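Side-chain contacts in protein translation elongation factor 1A (Methanosarcina mazei, PDB 3WND), which binds guanine nucleotide and, in its GTP-bound form, cysteinyl-tRNA(Cys), and probably acts as a translation elongation factor related to SelB and EF-Tu: residues I50-N55 / L81-I86; S76-L81 / D108-K113; E58-V63 / V177-E182; A39-K44 / E169-I174. One frame throughout, in Å; residues are numbered along the deposited sequence.

How the contacts relate
All four contacts lie in the nucleotide-binding domain with its mixed beta sheet. Contacts 1 and 2 share Leu81 and helix 74-83, with centres about 11 Å apart. Contacts 3 and 4 both draw on helix 167-187, again with about 11 Å between centres. Contact 1 joins the two pairs: its strand 51-55 lies between the strands of contacts 3 and 4, Asn55 N being 2.8 Å from Met62 O and Asn54 O 2.7 Å from Lys43 N. Contacts 2 and 4 are separate, about 19 Å between centres. Of the GDP-binding residues, Thr156 is nearest contact 4, about 7 Å from Leu41 between side chains; contact 3 is remote from that site.

Contact 1: residues I50-N55 / L81-I86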
loop_
_atom_site.group_PDB
_atom_site.type_symbol
_atom_site.label_atom_id
_atom_site.label_comp_id
_atom_site.label_asym_id
_atom_site.label_seq_id
_atom_site.Cartn_x
_atom_site.Cartn_y
_atom_site.Cartn_z
ATOM N N ILE A 50 10.156 -4.801 2.876
ATOM C CA ILE A 50 9.898 -3.367 2.790
ATOM C C ILE A 50 10.620 -2.728 3.948
ATOM O O ILE A 50 10.932 -3.397 4.896
ATOM C CB ILE A 50 8.386 -2.947 2.837
ATOM C CG1 ILE A 50 7.680 -3.555 4.062
ATOM C CG2 ILE A 50 7.651 -3.441 1.572
ATOM C CD1 ILE A 50 6.314 -2.894 4.378
ATOM N N THR A 51 10.904 -1.422 3.840
ATOM C CA THR A 51 11.554 -0.703 4.962
ATOM C C THR A 51 10.878 0.596 5.300
ATOM O O THR A 51 10.581 1.392 4.427
ATOM C CB THR A 51 13.085 -0.460 4.658
ATOM O OG1 THR A 51 13.738 -1.724 4.370
ATOM C CG2 THR A 51 13.791 0.202 5.773
ATOM N N MET A 52 10.608 0.783 6.603
ATOM C CA MET A 52 9.943 1.957 7.078
ATOM C C MET A 52 11.000 2.937 7.462
ATOM O O MET A 52 12.025 2.561 8.070
ATOM C CB MET A 52 9.167 1.793 8.369
ATOM C CG MET A 52 8.406 0.514 8.591
ATOM S SD MET A 52 7.671 -0.167 7.110
ATOM C CE MET A 52 6.059 0.489 7.271
ATOM N N TYR A 53 10.744 4.177 7.136
ATOM C CA TYR A 53 11.567 5.300 7.533
ATOM C C TYR A 53 10.632 6.247 8.234
ATOM O O TYR A 53 9.726 6.832 7.636
ATOM C CB TYR A 53 12.234 6.012 6.330
ATOM C CG TYR A 53 13.286 5.115 5.702
ATOM C CD1 TYR A 53 12.952 4.197 4.720
ATOM C CD2 TYR A 53 14.626 5.193 6.106
ATOM C CE1 TYR A 53 13.903 3.308 4.181
ATOM C CE2 TYR A 53 15.598 4.342 5.546
ATOM C CZ TYR A 53 15.232 3.416 4.581
ATOM O OH TYR A 53 16.130 2.576 3.966
ATOM N N ASN A 54 10.801 6.295 9.552
ATOM C CA ASN A 54 9.914 7.123 10.366
ATOM C C ASN A 54 10.383 8.506 10.573
ATOM O O ASN A 54 11.599 8.799 10.785
ATOM C CB ASN A 54 9.721 6.453 11.732
ATOM C CG ASN A 54 9.245 5.026 11.587
ATOM O OD1 ASN A 54 8.144 4.786 11.051
ATOM N ND2 ASN A 54 10.034 4.068 12.058
ATOM N N ASN A 55 9.431 9.423 10.509
ATOM C CA ASN A 55 9.758 10.766 10.803
ATOM C C ASN A 55 8.635 11.444 11.543
ATOM O O ASN A 55 7.659 11.875 10.925
ATOM C CB ASN A 55 10.146 11.541 9.577
ATOM C CG ASN A 55 10.885 12.819 9.946
ATOM O OD1 ASN A 55 10.508 13.506 10.896
ATOM N ND2 ASN A 55 11.945 13.129 9.222
ATOM N N LEU A 81 1.929 -0.190 -0.851
ATOM C CA LEU A 81 0.757 0.568 -1.284
ATOM C C LEU A 81 -0.458 0.413 -0.371
ATOM O O LEU A 81 -1.142 1.380 -0.118
ATOM C CB LEU A 81 0.364 0.307 -2.736
ATOM C CG LEU A 81 1.420 0.856 -3.755
ATOM C CD1 LEU A 81 1.135 0.493 -5.182
ATOM C CD2 LEU A 81 1.642 2.425 -3.630
ATOM N N ASN A 82 -0.790 -0.812 0.019
ATOM C CA ASN A 82 -1.989 -1.012 0.816
ATOM C C ASN A 82 -1.850 -0.652 2.281
ATOM O O ASN A 82 -2.846 -0.753 2.999
ATOM C CB ASN A 82 -2.467 -2.515 0.658
ATOM C CG ASN A 82 -3.340 -2.736 -0.667
ATOM O OD1 ASN A 82 -3.815 -1.745 -1.277
ATOM N ND2 ASN A 82 -3.616 -4.030 -1.049
ATOM N N ILE A 83 -0.658 -0.212 2.721
ATOM C CA ILE A 83 -0.531 0.413 4.072
ATOM C C ILE A 83 -0.371 1.900 4.020
ATOM O O ILE A 83 -0.338 2.544 5.039
ATOM C CB ILE A 83 0.629 -0.261 4.903
ATOM C CG1 ILE A 83 1.976 0.143 4.416
ATOM C CG2 ILE A 83 0.379 -1.763 5.065
ATOM C CD1 ILE A 83 3.096 -0.609 5.220
ATOM N N SER A 84 -0.268 2.434 2.795
ATOM C CA SER A 84 -0.032 3.844 2.635
ATOM C C SER A 84 -1.227 4.585 2.087
ATOM O O SER A 84 -2.140 3.987 1.461
ATOM C CB SER A 84 1.189 4.047 1.719
ATOM O OG SER A 84 2.334 3.451 2.304
ATOM N N ASP A 85 -1.231 5.916 2.251
ATOM C CA ASP A 85 -2.292 6.715 1.639
ATOM C C ASP A 85 -1.796 7.606 0.522
ATOM O O ASP A 85 -2.632 8.138 -0.215
ATOM C CB ASP A 85 -3.005 7.594 2.711
ATOM C CG ASP A 85 -3.886 6.718 3.649
ATOM O OD1 ASP A 85 -4.654 5.837 3.173
ATOM O OD2 ASP A 85 -3.782 6.932 4.820
ATOM N N ILE A 86 -0.468 7.792 0.440
ATOM C CA ILE A 86 0.114 8.681 -0.579
ATOM C C ILE A 86 1.209 7.871 -1.256
ATOM O O ILE A 86 1.947 7.191 -0.549
ATOM C CB ILE A 86 0.831 9.880 0.101
ATOM C CG1 ILE A 86 -0.198 10.748 0.865
ATOM C CG2 ILE A 86 1.527 10.746 -0.969
ATOM C CD1 ILE A 86 0.412 11.858 1.748
#
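Ile83 sends its CD1 methyl to the strand side of this contact, where it meets two chain ends. Met52 CE lies 3.8 Å from Ile83 CD1, and Ile50 CD1 is 4.0 Å from the same methyl. Both meetings are tip to tip, methyl against methyl, and no hydrogen bond crosses between the segments; the buried area, 78 Å², is accordingly small. The backbones remain far apart, with 11.0 Å from Met52 CA to Ile83 CA, which shows that the side chains alone span the gap. Met52 manages this by bending: with chi2 at -36° and chi3 at -96°, its thioether folds back and delivers CE toward the isoleucine. Ile83 instead goes straight out, CD1 anti to CA about the CB-CG1 bond (chi2 -177°). One shell further out, the turn carrying Ile83 is tied by Ser84 N to Leu81 O at 3.2 Å, and Ser84 OG bonds back to Ala80 O. Asn82 ND2 reaches Gly307 O, and Ile83 also touches Leu308. On the other side, Ile50 and Met52 pack on Val65, and Met52 on Val63. The contact thus joins helix 74-83 to strand 51-55, which runs antiparallel to both its sheet neighbours, 43-47 and 61-66.

Contact 2: residues S76-L81 / D108-K113; sequences SLITAL and DLLGFK
Leu110 and Phe112 approach Leu81 in two different ways, one with a branch methyl and the other with a ring edge. Leu110 and Leu81 cross obliquely, their CD1 methyls 3.7 Å apart. The same Leu110 CD1 lies 4.1 Å from Ile78 CD1, one turn earlier in the helix, so a single methyl is shared by two helix residues. Phe112 presents CE1: it lies 4.0 Å from Leu81 CD2 and 3.5 Å from the carbonyl oxygen, Leu81 O. That oxygen sits at the ring edge and in the ring plane, as expected where the weakly positive C-H rim faces a carbonyl. Phe112 reaches it because its CG is anti to its backbone N (chi1 -157°), turning the ring toward helix 74-83. Between the two apolar residues, Gly111 is the first to leave helical angles, in a Schellman motif; its phi of 62° favours glycine, and Gly111 N bonds Asp108 O at 3.0 Å. Helix 74-83 follows strand 61-66, as the switch II helix does in translational GTPases. Leu81 also rests on Ala25 of strand 21-28, while Ile78 and Leu110 both touch Leu353 of strand 352-355, placing the contact beside the C-terminal beta domain.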
loop_
_atom_site.group_PDB
_atom_site.type_symbol
_atom_site.label_atom_id
_atom_site.label_comp_id
_atom_site.label_asym_id
_atom_site.label_seq_id
_atom_site.Cartn_x
_atom_site.Cartn_y
_atom_site.Cartn_z
ATOM N N SER A 76 6.177 -6.769 -2.261
ATOM C CA SER A 76 6.807 -5.609 -1.632
ATOM C C SER A 76 6.038 -4.347 -2.036
ATOM O O SER A 76 5.694 -3.497 -1.177
ATOM C CB SER A 76 8.279 -5.546 -2.072
ATOM O OG SER A 76 8.939 -4.309 -1.553
ATOM N N LEU A 77 5.785 -4.210 -3.334
ATOM C CA LEU A 77 5.068 -3.028 -3.812
ATOM C C LEU A 77 3.639 -2.943 -3.259
ATOM O O LEU A 77 3.178 -1.895 -2.821
ATOM C CB LEU A 77 5.005 -3.069 -5.349
ATOM C CG LEU A 77 4.231 -1.926 -6.052
ATOM C CD1 LEU A 77 4.946 -0.614 -5.916
ATOM C CD2 LEU A 77 4.056 -2.327 -7.522
ATOM N N ILE A 78 2.914 -4.056 -3.352
ATOM C CA ILE A 78 1.494 -4.016 -3.008
ATOM C C ILE A 78 1.341 -3.835 -1.511
ATOM O O ILE A 78 0.430 -3.176 -1.067
ATOM C CB ILE A 78 0.726 -5.209 -3.577
ATOM C CG1 ILE A 78 0.875 -5.273 -5.128
ATOM C CG2 ILE A 78 -0.735 -5.146 -3.033
ATOM C CD1 ILE A 78 0.448 -3.961 -5.806
ATOM N N THR A 79 2.222 -4.438 -0.698
ATOM C CA THR A 79 2.177 -4.159 0.770
ATOM C C THR A 79 2.415 -2.683 1.040
ATOM O O THR A 79 1.653 -2.100 1.817
ATOM C CB THR A 79 3.234 -5.032 1.504
ATOM O OG1 THR A 79 2.981 -6.431 1.274
ATOM C CG2 THR A 79 3.246 -4.727 3.009
ATOM N N ALA A 80 3.464 -2.075 0.429
ATOM C CA ALA A 80 3.728 -0.674 0.672
ATOM C C ALA A 80 2.516 0.160 0.292
ATOM O O ALA A 80 2.140 1.059 1.013
ATOM C CB ALA A 80 4.891 -0.242 -0.205
ATOM N N LEU A 81 1.929 -0.190 -0.851
ATOM C CA LEU A 81 0.757 0.568 -1.284
ATOM C C LEU A 81 -0.458 0.413 -0.371
ATOM O O LEU A 81 -1.142 1.380 -0.118
ATOM C CB LEU A 81 0.364 0.307 -2.736
ATOM C CG LEU A 81 1.420 0.856 -3.755
ATOM C CD1 LEU A 81 1.135 0.493 -5.182
ATOM C CD2 LEU A 81 1.642 2.425 -3.630
ATOM N N ASP A 108 -3.000 2.497 -11.004
ATOM C CA ASP A 108 -4.295 2.784 -11.643
ATOM C C ASP A 108 -5.305 1.665 -11.400
ATOM O O ASP A 108 -6.469 1.947 -11.091
ATOM C CB ASP A 108 -4.054 3.079 -13.151
ATOM C CG ASP A 108 -5.296 3.460 -13.844
ATOM O OD1 ASP A 108 -5.877 4.549 -13.586
ATOM O OD2 ASP A 108 -5.611 2.697 -14.772
ATOM N N LEU A 109 -4.818 0.390 -11.400
ATOM C CA LEU A 109 -5.745 -0.694 -11.049
ATOM C C LEU A 109 -6.193 -0.620 -9.593
ATOM O O LEU A 109 -7.268 -1.081 -9.252
ATOM C CB LEU A 109 -5.042 -2.023 -11.258
ATOM C CG LEU A 109 -4.822 -2.411 -12.698
ATOM C CD1 LEU A 109 -3.994 -3.728 -12.697
ATOM C CD2 LEU A 109 -6.085 -2.649 -13.472
ATOM N N LEU A 110 -5.328 -0.074 -8.694
ATOM C CA LEU A 110 -5.685 0.130 -7.266
ATOM C C LEU A 110 -6.633 1.292 -7.044
ATOM O O LEU A 110 -7.122 1.525 -5.957
ATOM C CB LEU A 110 -4.407 0.267 -6.437
ATOM C CG LEU A 110 -3.670 -1.077 -6.200
ATOM C CD1 LEU A 110 -2.242 -0.860 -5.721
ATOM C CD2 LEU A 110 -4.472 -1.809 -5.117
ATOM N N GLY A 111 -6.797 2.111 -8.067
ATOM C CA GLY A 111 -7.590 3.407 -7.849
ATOM C C GLY A 111 -6.900 4.282 -6.841
ATOM O O GLY A 111 -7.566 4.959 -6.088
ATOM N N PHE A 112 -5.563 4.354 -6.917
ATOM C CA PHE A 112 -4.813 4.958 -5.863
ATOM C C PHE A 112 -4.945 6.437 -6.113
ATOM O O PHE A 112 -4.377 6.978 -7.072
ATOM C CB PHE A 112 -3.342 4.527 -5.918
ATOM C CG PHE A 112 -2.662 4.671 -4.589
ATOM C CD1 PHE A 112 -2.539 3.578 -3.730
ATOM C CD2 PHE A 112 -2.261 5.934 -4.143
ATOM C CE1 PHE A 112 -1.984 3.762 -2.483
ATOM C CE2 PHE A 112 -1.712 6.112 -2.864
ATOM C CZ PHE A 112 -1.552 5.018 -2.059
ATOM N N LYS A 113 -5.600 7.103 -5.185
ATOM C CA LYS A 113 -5.969 8.502 -5.469
ATOM C C LYS A 113 -4.835 9.538 -5.363
ATOM O O LYS A 113 -4.583 10.354 -6.313
ATOM C CB LYS A 113 -7.337 8.920 -4.857
ATOM C CG LYS A 113 -8.602 8.203 -5.499
ATOM C CD LYS A 113 -8.891 8.721 -6.944
ATOM C CE LYS A 113 -10.088 8.019 -7.578
ATOM N NZ LYS A 113 -11.430 8.248 -6.902
#

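Contact 3: residues E58-V63 / V177-E182; sequences EGRNMV and VAEKIE
Arg60 reaches across to helix 167-187 and closes a salt bridge with Glu182. Its CB points to the helix, and the chain from CG to NE is extended, which carries the charged end the whole way. CG is still 4.1 Å from Glu182 OE2. CD touches two partners, 3.6 Å from Ala178 CB and 3.5 Å from Glu182 OE2. At NE the bonding begins: NE donates to Glu182 OE2 over a short 2.5 Å, with an N-H...O angle of 160°. Ala178 CB lies over one face of the guanidinium, 3.6 Å from NE. That alanine belongs to the last helix of the nucleotide-binding domain, packed beside the start of strand 61-66 in the alpha/beta fold. Beyond CZ, NH2 donates to Glu182 OE1 at 2.8 Å and almost straight, at 173°. The grip is therefore bidentate and side-on, both oxygens met on the syn side but from out of the carboxylate plane, while they lie close to the guanidinium plane; the two group planes are 25° apart. A leucine in place of Arg60 would probably strand the Glu182 carboxylate without its paired charge and leave it freer to turn. NH1 bonds Asn175 OD1, and Glu182 OE2 takes a second donor, Met21 N.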
loop_
_atom_site.group_PDB
_atom_site.type_symbol
_atom_site.label_atom_id
_atom_site.label_comp_id
_atom_site.label_asym_id
_atom_site.label_seq_id
_atom_site.Cartn_x
_atom_site.Cartn_y
_atom_site.Cartn_z
ATOM N N GLU A 58 8.780 16.301 12.406
ATOM C CA GLU A 58 8.516 17.466 11.583
ATOM C C GLU A 58 7.048 17.939 11.539
ATOM O O GLU A 58 6.676 18.831 10.662
ATOM C CB GLU A 58 9.140 17.336 10.191
ATOM C CG GLU A 58 10.622 16.986 10.348
ATOM C CD GLU A 58 11.380 16.871 9.043
ATOM O OE1 GLU A 58 11.080 17.624 8.074
ATOM O OE2 GLU A 58 12.363 16.101 9.035
ATOM N N GLY A 59 6.235 17.468 12.513
ATOM C CA GLY A 59 4.800 17.935 12.574
ATOM C C GLY A 59 3.842 16.754 12.477
ATOM O O GLY A 59 2.874 16.612 13.293
ATOM N N ARG A 60 4.039 15.928 11.449
ATOM C CA ARG A 60 3.163 14.703 11.277
ATOM C C ARG A 60 3.924 13.546 11.632
ATOM O O ARG A 60 5.152 13.512 11.422
ATOM C CB ARG A 60 2.700 14.567 9.818
ATOM C CG ARG A 60 1.774 15.642 9.371
ATOM C CD ARG A 60 1.138 15.331 7.994
ATOM N NE ARG A 60 -0.156 16.034 8.028
ATOM C CZ ARG A 60 -0.304 17.355 7.863
ATOM N NH1 ARG A 60 0.742 18.119 7.513
ATOM N NH2 ARG A 60 -1.528 17.888 7.961
ATOM N N ASN A 61 3.245 12.546 12.159
ATOM C CA ASN A 61 3.815 11.249 12.322
ATOM C C ASN A 61 3.845 10.710 10.912
ATOM O O ASN A 61 2.838 10.338 10.345
ATOM C CB ASN A 61 2.913 10.460 13.239
ATOM C CG ASN A 61 3.001 10.925 14.680
ATOM O OD1 ASN A 61 3.941 11.623 15.033
ATOM N ND2 ASN A 61 2.034 10.482 15.541
ATOM N N MET A 62 5.000 10.814 10.267
ATOM C CA MET A 62 5.134 10.369 8.844
ATOM C C MET A 62 5.851 9.052 8.858
ATOM O O MET A 62 6.845 8.847 9.638
ATOM C CB MET A 62 5.928 11.364 8.021
ATOM C CG MET A 62 5.258 12.663 7.894
ATOM S SD MET A 62 5.608 13.262 6.245
ATOM C CE MET A 62 4.379 14.582 6.192
ATOM N N VAL A 63 5.364 8.118 8.060
ATOM C CA VAL A 63 6.072 6.888 7.824
ATOM C C VAL A 63 6.227 6.783 6.309
ATOM O O VAL A 63 5.223 6.889 5.560
ATOM C CB VAL A 63 5.333 5.666 8.379
ATOM C CG1 VAL A 63 6.076 4.359 8.058
ATOM C CG2 VAL A 63 5.099 5.899 9.891
ATOM N N VAL A 177 -1.072 17.121 0.598
ATOM C CA VAL A 177 -1.890 15.935 0.307
ATOM C C VAL A 177 -2.259 15.294 1.631
ATOM O O VAL A 177 -3.420 14.808 1.834
ATOM C CB VAL A 177 -1.148 14.928 -0.651
ATOM C CG1 VAL A 177 -1.994 13.723 -0.892
ATOM C CG2 VAL A 177 -0.851 15.530 -2.050
ATOM N N ALA A 178 -1.294 15.248 2.564
ATOM C CA ALA A 178 -1.606 14.652 3.852
ATOM C C ALA A 178 -2.805 15.319 4.538
ATOM O O ALA A 178 -3.572 14.632 5.237
ATOM C CB ALA A 178 -0.417 14.639 4.766
ATOM N N GLU A 179 -3.002 16.621 4.319
ATOM C CA GLU A 179 -4.045 17.347 5.069
ATOM C C GLU A 179 -5.380 16.851 4.522
ATOM O O GLU A 179 -6.333 16.662 5.267
ATOM C CB GLU A 179 -3.850 18.881 4.874
ATOM C CG GLU A 179 -4.819 19.808 5.629
ATOM C CD GLU A 179 -4.145 21.180 5.858
ATOM O OE1 GLU A 179 -3.623 21.712 4.877
ATOM O OE2 GLU A 179 -4.135 21.716 6.979
ATOM N N LYS A 180 -5.441 16.599 3.211
ATOM C CA LYS A 180 -6.670 16.145 2.547
ATOM C C LYS A 180 -6.975 14.748 3.006
ATOM O O LYS A 180 -8.125 14.428 3.354
ATOM C CB LYS A 180 -6.537 16.196 1.020
ATOM C CG LYS A 180 -6.443 17.599 0.453
ATOM C CD LYS A 180 -5.638 17.814 -0.844
ATOM C CE LYS A 180 -6.139 17.124 -2.137
ATOM N NZ LYS A 180 -5.009 16.801 -3.116
ATOM N N ILE A 181 -5.942 13.923 3.128
ATOM C CA ILE A 181 -6.143 12.545 3.581
ATOM C C ILE A 181 -6.561 12.466 5.052
ATOM O O ILE A 181 -7.348 11.619 5.421
ATOM C CB ILE A 181 -4.877 11.703 3.348
ATOM C CG1 ILE A 181 -4.693 11.533 1.817
ATOM C CG2 ILE A 181 -4.905 10.419 4.129
ATOM C CD1 ILE A 181 -3.281 11.179 1.528
ATOM N N GLU A 182 -6.094 13.399 5.860
ATOM C CA GLU A 182 -6.504 13.409 7.250
ATOM C C GLU A 182 -8.070 13.618 7.324
ATOM O O GLU A 182 -8.714 12.971 8.148
ATOM C CB GLU A 182 -5.772 14.482 8.065
ATOM C CG GLU A 182 -4.354 13.976 8.418
ATOM C CD GLU A 182 -3.400 15.154 8.692
ATOM O OE1 GLU A 182 -3.835 16.376 8.664
ATOM O OE2 GLU A 182 -2.199 14.832 8.914
#

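Contact 4: residues A39-K44 / E169-I174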
loop_
_atom_site.group_PDB
_atom_site.type_symbol
_atom_site.label_atom_id
_atom_site.label_comp_id
_atom_site.label_asym_id
_atom_site.label_seq_id
_atom_site.Cartn_x
_atom_site.Cartn_y
_atom_site.Cartn_z
ATOM N N ALA A 39 15.381 7.196 2.562
ATOM C CA ALA A 39 16.386 7.240 3.640
ATOM C C ALA A 39 16.677 8.685 4.111
ATOM O O ALA A 39 17.084 8.886 5.248
ATOM C CB ALA A 39 17.670 6.532 3.170
ATOM N N ASN A 40 16.495 9.667 3.223
ATOM C CA ASN A 40 16.685 11.073 3.588
ATOM C C ASN A 40 15.430 11.760 4.033
ATOM O O ASN A 40 15.452 12.947 4.414
ATOM C CB ASN A 40 17.283 11.821 2.388
ATOM C CG ASN A 40 18.810 11.574 2.253
ATOM O OD1 ASN A 40 19.575 12.015 3.103
ATOM N ND2 ASN A 40 19.248 10.870 1.226
ATOM N N LEU A 41 14.312 11.000 4.102
ATOM C CA LEU A 41 13.048 11.584 4.576
ATOM C C LEU A 41 12.702 11.129 6.004
ATOM O O LEU A 41 11.826 11.747 6.640
ATOM C CB LEU A 41 11.878 11.204 3.660
ATOM C CG LEU A 41 11.936 11.892 2.297
ATOM C CD1 LEU A 41 10.810 11.445 1.465
ATOM C CD2 LEU A 41 11.902 13.412 2.380
ATOM N N GLY A 42 13.341 10.079 6.483
ATOM C CA GLY A 42 13.117 9.656 7.909
ATOM C C GLY A 42 14.186 8.672 8.388
ATOM O O GLY A 42 15.182 8.388 7.686
ATOM N N LYS A 43 13.995 8.209 9.609
ATOM C CA LYS A 43 14.891 7.313 10.304
ATOM C C LYS A 43 14.510 5.837 10.064
ATOM O O LYS A 43 13.363 5.427 10.301
ATOM C CB LYS A 43 14.793 7.623 11.810
ATOM C CG LYS A 43 15.433 6.606 12.735
ATOM C CD LYS A 43 15.243 7.024 14.208
ATOM C CE LYS A 43 15.439 8.561 14.527
ATOM N NZ LYS A 43 14.218 9.273 14.914
ATOM N N LYS A 44 15.506 5.048 9.681
ATOM C CA LYS A 44 15.313 3.685 9.340
ATOM C C LYS A 44 14.717 2.961 10.538
ATOM O O LYS A 44 15.258 3.012 11.669
ATOM C CB LYS A 44 16.570 3.028 8.851
ATOM C CG LYS A 44 16.374 1.653 8.219
ATOM C CD LYS A 44 17.675 1.192 7.531
ATOM C CE LYS A 44 17.451 -0.265 7.222
ATOM N NZ LYS A 44 18.588 -1.056 6.695
ATOM N N GLU A 169 10.165 21.199 -1.771
ATOM C CA GLU A 169 8.886 21.229 -2.562
ATOM C C GLU A 169 8.157 19.845 -2.433
ATOM O O GLU A 169 6.937 19.796 -2.216
ATOM C CB GLU A 169 9.178 21.567 -4.041
ATOM C CG GLU A 169 7.865 21.682 -4.806
ATOM C CD GLU A 169 8.024 21.991 -6.296
ATOM O OE1 GLU A 169 9.151 22.360 -6.700
ATOM O OE2 GLU A 169 7.026 21.877 -7.038
ATOM N N LEU A 170 8.886 18.727 -2.572
ATOM C CA LEU A 170 8.254 17.426 -2.377
ATOM C C LEU A 170 7.604 17.393 -0.959
ATOM O O LEU A 170 6.466 16.902 -0.776
ATOM C CB LEU A 170 9.263 16.260 -2.464
ATOM C CG LEU A 170 8.710 14.802 -2.195
ATOM C CD1 LEU A 170 7.700 14.295 -3.227
ATOM C CD2 LEU A 170 9.849 13.790 -2.083
ATOM N N LYS A 171 8.368 17.791 0.054
ATOM C CA LYS A 171 7.849 17.637 1.382
ATOM C C LYS A 171 6.614 18.506 1.563
ATOM O O LYS A 171 5.664 18.116 2.284
ATOM C CB LYS A 171 8.901 18.044 2.411
ATOM C CG LYS A 171 10.021 16.982 2.577
ATOM C CD LYS A 171 11.025 17.581 3.581
ATOM C CE LYS A 171 12.190 16.744 3.788
ATOM N NZ LYS A 171 12.888 17.323 5.001
ATOM N N ALA A 172 6.629 19.707 0.974
ATOM C CA ALA A 172 5.500 20.593 1.109
ATOM C C ALA A 172 4.288 20.027 0.417
ATOM O O ALA A 172 3.187 20.076 0.973
ATOM C CB ALA A 172 5.883 21.948 0.460
ATOM N N ARG A 173 4.491 19.432 -0.788
ATOM C CA ARG A 173 3.344 18.755 -1.450
ATOM C C ARG A 173 2.840 17.522 -0.639
ATOM O O ARG A 173 1.648 17.261 -0.576
ATOM C CB ARG A 173 3.776 18.354 -2.892
ATOM C CG ARG A 173 2.670 17.646 -3.649
ATOM C CD ARG A 173 1.406 18.485 -3.659
ATOM N NE ARG A 173 0.337 17.850 -4.402
ATOM C CZ ARG A 173 -0.908 18.320 -4.349
ATOM N NH1 ARG A 173 -1.147 19.399 -3.576
ATOM N NH2 ARG A 173 -1.892 17.719 -5.030
ATOM N N ILE A 174 3.737 16.738 -0.098
ATOM C CA ILE A 174 3.312 15.539 0.771
ATOM C C ILE A 174 2.459 16.106 1.919
ATOM O O ILE A 174 1.419 15.579 2.213
ATOM C CB ILE A 174 4.524 14.839 1.364
ATOM C CG1 ILE A 174 5.218 14.094 0.176
ATOM C CG2 ILE A 174 4.144 13.824 2.465
ATOM C CD1 ILE A 174 6.552 13.521 0.584
HETATM O O HOH W 1 14.975 15.584 4.048
#
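Leu41 and Lys171 supply most of the apolar contact, and they do it alongside one another: the two side chains run past each other in opposite directions. Leu41 CD2 lies 3.6 Å from Lys171 CE and 4.0 Å from Lys171 CG, so the leucine methyl rests on the methylenes of the lysine. The extended shape of Lys171 beyond CG (chi2 177°, chi3 -176°) lays its methylenes along the leucine. The other leucine branch is more loosely met, Leu41 CD1 being 4.4 Å from Leu170 CD2. Polar interaction across the segments is indirect. One water donates to Asn40 O at 2.7 Å and weakly accepts from Lys171 NZ at 2.9 Å, bridging the lysine tip to the backbone just before Leu41. Lys171 NZ also has a long, weak ion pair with Glu58 OE1. The Asn55 side chain ties the loop to strand 51-55, its ND2 donating to Leu41 O. Leu41 further touches Phe64, and Leu170 touches Ile116 and Leu154. Here the exit from helix 34-39, which follows the phosphate-binding P-loop, meets the last helix of a GTPase domain, with the Leu41 side chain about 7 Å from that of GDP-binding Thr156.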